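Local coordinates for holo-[acyl-carrier-protein] synthase (Neisseria meningitidis FAM18, PDB 5SUV) that belongs to the 4'-phosphopantetheinyl transferase superfamily and binds coenzyme A in pockets between the subunits of a three-chain assembly, at residues A[64-67]-A[71-74]; A[75-80]-A[93-98]. All blocks are in the same frame, centred on the assembly; numbering follows the deposited sequence.

Contact 1 of 2, residues A[64-67]-A[71-74]; sequences VGTG and AVSF. With COA (coenzyme A), chain D.
V72 pushes its isopropyl group into the turn that follows helix 46-63, and both of its methyls find partners there. V64 meets it tip to tip, CG2 of V64 lying 3.9 Å from CG1 of V72. T66 comes in across the valine instead: its hydroxyl OG1 sits 3.6 Å from V72 CG1 and equally near V72 CG2, so the oxygen rests over the fork of the branch. The third neighbour is backbone, with G67 O 3.6 Å from V72 CG1. In V72, CG1 stands anti to the backbone N (chi1 -176°), which carries that methyl in among V64, T66 and G67, while CG2, still beside T66 OG1, also reaches W98 of helix 93-102. The T66 hydroxyl is not left to the valine alone, since OG1 donates to G67 O over 2.7 Å, in the carbonyl plane and on a lone pair.

G65, with positive phi, is the C-prime residue of a Schellman motif that ends the helix, T66 N returning to A61 O and G65 N to K62 O. This turn presents G65 O to the adenine of coenzyme A, whose N6A donates to it over 3.1 Å at a nearly straight 163°. G67 CA lies 3.3 Å from COA O9P, close enough that the bare glycine backbone serves as the pocket wall. Further along, COA O5P lies at the edge of the F74 ring, near the plane of the ring.

The chemistry is thus two-sided: the valine pair is buried and the T66 hydroxyl lies against V72, while the G65 carbonyl accepts the adenine amino group and G67 and F74 lie against the pantetheine part, with K62, I68 and residues of the second subunit adding further bonds.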
loop_
_atom_site.group_PDB
_atom_site.type_symbol
_atom_site.label_atom_id
_atom_site.label_comp_id
_atom_site.label_asym_id
_atom_site.label_seq_id
_atom_site.Cartn_x
_atom_site.Cartn_y
_atom_site.Cartn_z
ATOM N N VAL A 64 -2.180 -0.289 14.204
ATOM C CA VAL A 64 -1.917 -0.297 15.633
ATOM C C VAL A 64 -2.087 -1.693 16.222
ATOM O O VAL A 64 -2.014 -1.866 17.445
ATOM C CB VAL A 64 -2.757 0.761 16.383
ATOM C CG1 VAL A 64 -2.447 2.163 15.858
ATOM C CG2 VAL A 64 -4.250 0.517 16.277
ATOM N N GLY A 65 -2.261 -2.702 15.375
ATOM C CA GLY A 65 -2.092 -4.077 15.805
ATOM C C GLY A 65 -3.273 -4.707 16.506
ATOM O O GLY A 65 -3.148 -5.838 16.986
ATOM N N THR A 66 -4.426 -4.035 16.548
ATOM C CA THR A 66 -5.549 -4.488 17.345
ATOM C C THR A 66 -6.766 -4.892 16.541
ATOM O O THR A 66 -7.589 -5.651 17.053
ATOM C CB THR A 66 -5.993 -3.379 18.310
ATOM O OG1 THR A 66 -6.320 -2.214 17.553
ATOM C CG2 THR A 66 -4.900 -3.048 19.283
ATOM N N GLY A 67 -6.924 -4.377 15.333
ATOM C CA GLY A 67 -8.190 -4.417 14.664
ATOM C C GLY A 67 -9.124 -3.500 15.428
ATOM O O GLY A 67 -8.712 -2.766 16.339
ATOM N N ALA A 71 -10.863 1.049 22.437
ATOM C CA ALA A 71 -10.906 2.443 22.022
ATOM C C ALA A 71 -10.508 2.616 20.572
ATOM O O ALA A 71 -10.741 3.685 20.007
ATOM C CB ALA A 71 -9.988 3.292 22.909
ATOM N N VAL A 72 -9.905 1.595 19.966
ATOM C CA VAL A 72 -9.596 1.628 18.547
ATOM C C VAL A 72 -10.887 1.275 17.828
ATOM O O VAL A 72 -11.088 0.125 17.414
ATOM C CB VAL A 72 -8.455 0.655 18.187
ATOM C CG1 VAL A 72 -8.085 0.771 16.721
ATOM C CG2 VAL A 72 -7.231 0.937 19.026
ATOM N N SER A 73 -11.764 2.262 17.678
ATOM C CA SER A 73 -13.098 2.070 17.130
ATOM C C SER A 73 -13.351 3.035 15.980
ATOM O O SER A 73 -12.698 4.076 15.838
ATOM C CB SER A 73 -14.162 2.258 18.206
ATOM O OG SER A 73 -14.083 3.556 18.767
ATOM N N PHE A 74 -14.338 2.683 15.152
ATOM C CA PHE A 74 -14.721 3.578 14.070
ATOM C C PHE A 74 -15.085 4.953 14.599
ATOM O O PHE A 74 -14.770 5.968 13.969
ATOM C CB PHE A 74 -15.893 2.991 13.292
ATOM C CG PHE A 74 -15.551 1.734 12.554
ATOM C CD1 PHE A 74 -14.772 1.774 11.418
ATOM C CD2 PHE A 74 -16.023 0.519 12.999
ATOM C CE1 PHE A 74 -14.469 0.607 10.725
ATOM C CE2 PHE A 74 -15.724 -0.647 12.319
ATOM C CZ PHE A 74 -14.941 -0.606 11.188
HETATM N N1A COA D . -3.830 -6.250 13.602
HETATM C C2A COA D . -3.470 -6.100 12.306
HETATM N N3A COA D . -3.972 -6.748 11.262
HETATM C C4A COA D . -4.955 -7.665 11.571
HETATM C C5A COA D . -5.450 -7.951 12.884
HETATM C C6A COA D . -4.808 -7.169 13.872
HETATM N N6A COA D . -5.118 -7.321 15.105
HETATM N N7A COA D . -6.379 -8.874 12.875
HETATM C C8A COA D . -6.470 -9.160 11.595
HETATM N N9A COA D . -5.645 -8.458 10.786
HETATM C C1B COA D . -5.449 -8.555 9.314
HETATM C C2B COA D . -5.085 -10.063 8.934
HETATM O O2B COA D . -3.991 -10.125 8.115
HETATM C C3B COA D . -6.409 -10.439 8.187
HETATM O O3B COA D . -6.242 -11.286 7.203
HETATM P P3B COA D . -5.640 -12.904 7.593
HETATM O O7A COA D . -6.297 -13.244 8.754
HETATM O O8A COA D . -4.169 -12.683 7.759
HETATM O O9A COA D . -6.064 -13.609 6.406
HETATM C C4B COA D . -6.728 -9.062 7.584
HETATM O O4B COA D . -6.581 -8.185 8.636
HETATM C C5B COA D . -8.128 -8.934 6.979
HETATM O O5B COA D . -8.206 -7.695 6.379
HETATM P P1A COA D . -9.488 -7.497 5.430
HETATM O O1A COA D . -9.496 -8.475 4.426
HETATM O O2A COA D . -9.549 -6.025 5.166
HETATM O O3A COA D . -10.637 -8.062 6.487
HETATM P P2A COA D . -11.734 -7.120 7.121
HETATM O O4A COA D . -12.546 -8.011 7.843
HETATM O O5A COA D . -12.226 -6.115 6.120
HETATM O O6A COA D . -10.987 -6.137 8.308
HETATM C CBP COA D . -10.382 -6.052 10.600
HETATM C CCP COA D . -10.412 -6.854 9.257
HETATM C CDP COA D . -9.061 -6.289 11.245
HETATM C CEP COA D . -10.594 -4.567 10.467
HETATM C CAP COA D . -11.463 -6.623 11.436
HETATM O OAP COA D . -11.169 -7.946 11.736
HETATM C C9P COA D . -11.665 -5.904 12.734
HETATM O O9P COA D . -10.857 -5.980 13.592
HETATM N N8P COA D . -12.822 -5.185 12.939
HETATM C C7P COA D . -13.856 -5.075 11.949
HETATM C C6P COA D . -15.204 -5.317 12.649
HETATM C C5P COA D . -16.199 -4.409 12.025
HETATM O O5P COA D . -16.601 -3.426 12.568
HETATM N N4P COA D . -16.671 -4.742 10.766
HETATM C C3P COA D . -17.611 -3.841 10.093
HETATM C C2P COA D . -18.894 -3.678 10.862
HETATM S S1P COA D . -19.818 -2.389 10.049
#

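Contact 2 of 2, residues A[75-80]-A[93-98]; sequences RNIGIG and PALSKW
L95 holds its side chain extended away from the backbone N at the first torsion (chi1 -179°), so that it reaches out from the first turn of helix 93-102 and delivers CD2 to the start of strand 77-81. There the methyl lies 3.6 Å from I77 CG1, the isoleucine having turned that branch beside its own backbone N (chi1 -57°), and the two side chains run across one another at a slant. The same CD2 also rests 3.5 Å from N76 O, a plain van der Waals approach to the carbonyl oxygen.

N76 meets the base of the L95 side chain: its CB is 3.9 Å from L95 CB, and its amide passes A94, with ND2 4.1 Å from A94 CB. That ND2 is hydrogen-bonded to A71 O in the preceding loop, while the asparagine packs its carbon against the helix. F60 of helix 46-63 touches both I77 and L95, closing the apolar side of the contact.

This is a beta-hairpin leading straight into a helix: strands 77-81 and 87-91 pair antiparallel, and helix 93-102 folds back so that its first turn packs beside the beginning of the hairpin's first strand.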
loop_
_atom_site.group_PDB
_atom_site.type_symbol
_atom_site.label_atom_id
_atom_site.label_comp_id
_atom_site.label_asym_id
_atom_site.label_seq_id
_atom_site.Cartn_x
_atom_site.Cartn_y
_atom_site.Cartn_z
ATOM N N ARG A 75 -15.757 5.006 15.748
ATOM C CA ARG A 75 -16.235 6.281 16.267
ATOM C C ARG A 75 -15.143 7.113 16.927
ATOM O O ARG A 75 -15.394 8.292 17.222
ATOM C CB ARG A 75 -17.365 6.071 17.274
ATOM C CG ARG A 75 -18.687 5.708 16.646
ATOM C CD ARG A 75 -19.799 5.772 17.674
ATOM N NE ARG A 75 -21.091 5.416 17.097
ATOM C CZ ARG A 75 -21.531 4.170 16.945
ATOM N NH1 ARG A 75 -20.787 3.137 17.322
ATOM N NH2 ARG A 75 -22.723 3.953 16.410
ATOM N N ASN A 76 -13.941 6.550 17.107
ATOM C CA ASN A 76 -12.805 7.279 17.650
ATOM C C ASN A 76 -11.745 7.607 16.610
ATOM O O ASN A 76 -10.825 8.371 16.916
ATOM C CB ASN A 76 -12.134 6.484 18.791
ATOM C CG ASN A 76 -12.816 6.698 20.144
ATOM O OD1 ASN A 76 -13.576 7.654 20.335
ATOM N ND2 ASN A 76 -12.568 5.792 21.072
ATOM N N ILE A 77 -11.835 7.059 15.400
ATOM C CA ILE A 77 -10.826 7.268 14.364
ATOM C C ILE A 77 -11.434 8.200 13.321
ATOM O O ILE A 77 -12.247 7.770 12.496
ATOM C CB ILE A 77 -10.394 5.956 13.710
ATOM C CG1 ILE A 77 -9.856 4.942 14.726
ATOM C CG2 ILE A 77 -9.373 6.252 12.618
ATOM C CD1 ILE A 77 -9.896 3.521 14.181
ATOM N N GLY A 78 -11.018 9.465 13.325
ATOM C CA GLY A 78 -11.534 10.464 12.407
ATOM C C GLY A 78 -10.525 10.815 11.328
ATOM O O GLY A 78 -9.315 10.725 11.538
ATOM N N ILE A 79 -11.027 11.217 10.163
ATOM C CA ILE A 79 -10.181 11.664 9.063
ATOM C C ILE A 79 -10.464 13.140 8.803
ATOM O O ILE A 79 -11.622 13.536 8.617
ATOM C CB ILE A 79 -10.397 10.817 7.788
ATOM C CG1 ILE A 79 -9.819 9.411 7.966
ATOM C CG2 ILE A 79 -9.715 11.454 6.603
ATOM C CD1 ILE A 79 -10.671 8.460 8.778
ATOM N N GLY A 80 -9.405 13.950 8.825
ATOM C CA GLY A 80 -9.439 15.323 8.356
ATOM C C GLY A 80 -8.427 15.553 7.254
ATOM O O GLY A 80 -7.836 14.592 6.758
ATOM N N PRO A 93 -11.070 11.169 22.444
ATOM C CA PRO A 93 -10.134 11.314 23.572
ATOM C C PRO A 93 -9.616 9.988 24.113
ATOM O O PRO A 93 -8.446 9.897 24.516
ATOM C CB PRO A 93 -10.963 12.100 24.610
ATOM C CG PRO A 93 -12.380 11.923 24.196
ATOM C CD PRO A 93 -12.382 11.770 22.707
ATOM N N ALA A 94 -10.437 8.946 24.135
ATOM C CA ALA A 94 -9.959 7.687 24.686
ATOM C C ALA A 94 -8.868 7.093 23.810
ATOM O O ALA A 94 -7.948 6.433 24.307
ATOM C CB ALA A 94 -11.098 6.699 24.816
ATOM N N LEU A 95 -8.983 7.276 22.493
ATOM C CA LEU A 95 -7.950 6.773 21.586
ATOM C C LEU A 95 -6.671 7.603 21.686
ATOM O O LEU A 95 -5.567 7.044 21.661
ATOM C CB LEU A 95 -8.477 6.744 20.138
ATOM C CG LEU A 95 -7.525 6.222 19.051
ATOM C CD1 LEU A 95 -6.955 4.866 19.424
ATOM C CD2 LEU A 95 -8.258 6.156 17.697
ATOM N N SER A 96 -6.786 8.933 21.742
ATOM C CA SER A 96 -5.605 9.759 21.989
ATOM C C SER A 96 -4.842 9.254 23.207
ATOM O O SER A 96 -3.613 9.115 23.175
ATOM C CB SER A 96 -6.011 11.231 22.189
ATOM O OG SER A 96 -6.433 11.805 20.969
ATOM N N LYS A 97 -5.562 8.962 24.287
ATOM C CA LYS A 97 -4.927 8.480 25.510
ATOM C C LYS A 97 -4.253 7.128 25.288
ATOM O O LYS A 97 -3.108 6.920 25.700
ATOM C CB LYS A 97 -5.965 8.396 26.630
ATOM C CG LYS A 97 -5.378 7.926 27.956
ATOM C CD LYS A 97 -6.447 7.705 29.007
ATOM C CE LYS A 97 -5.835 7.313 30.344
ATOM N NZ LYS A 97 -4.974 8.392 30.890
ATOM N N TRP A 98 -4.937 6.201 24.610
ATOM C CA TRP A 98 -4.335 4.895 24.354
ATOM C C TRP A 98 -3.081 5.032 23.496
ATOM O O TRP A 98 -2.047 4.425 23.792
ATOM C CB TRP A 98 -5.344 3.964 23.678
ATOM C CG TRP A 98 -4.847 2.547 23.449
ATOM C CD1 TRP A 98 -4.808 1.538 24.361
ATOM C CD2 TRP A 98 -4.344 2.000 22.228
ATOM N NE1 TRP A 98 -4.305 0.392 23.789
ATOM C CE2 TRP A 98 -4.010 0.653 22.475
ATOM C CE3 TRP A 98 -4.132 2.522 20.953
ATOM C CZ2 TRP A 98 -3.479 -0.184 21.481
ATOM C CZ3 TRP A 98 -3.604 1.698 19.981
ATOM C CH2 TRP A 98 -3.288 0.365 20.249
#

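Overall arrangement
From the N terminus, the chain runs through helix 46-63 into a long loop, where contact 1 closes a short excursion of three residues between 64-67 and 71-74. Contact 2 begins at the next residue and spans the hairpin of strands 77-81 and 87-91 to reach helix 93-102. The two loops follow in series, neither enclosing the other, with centres about 10 Å apart. They nevertheless share an interface: besides the A71–N76 link, the W98 ring of helix 93-102 packs its CH2 against V64 O, 3.8 Å away. Together they join the end of helix 46-63 and the ligand-lining loop to the hairpin and helix 93-102.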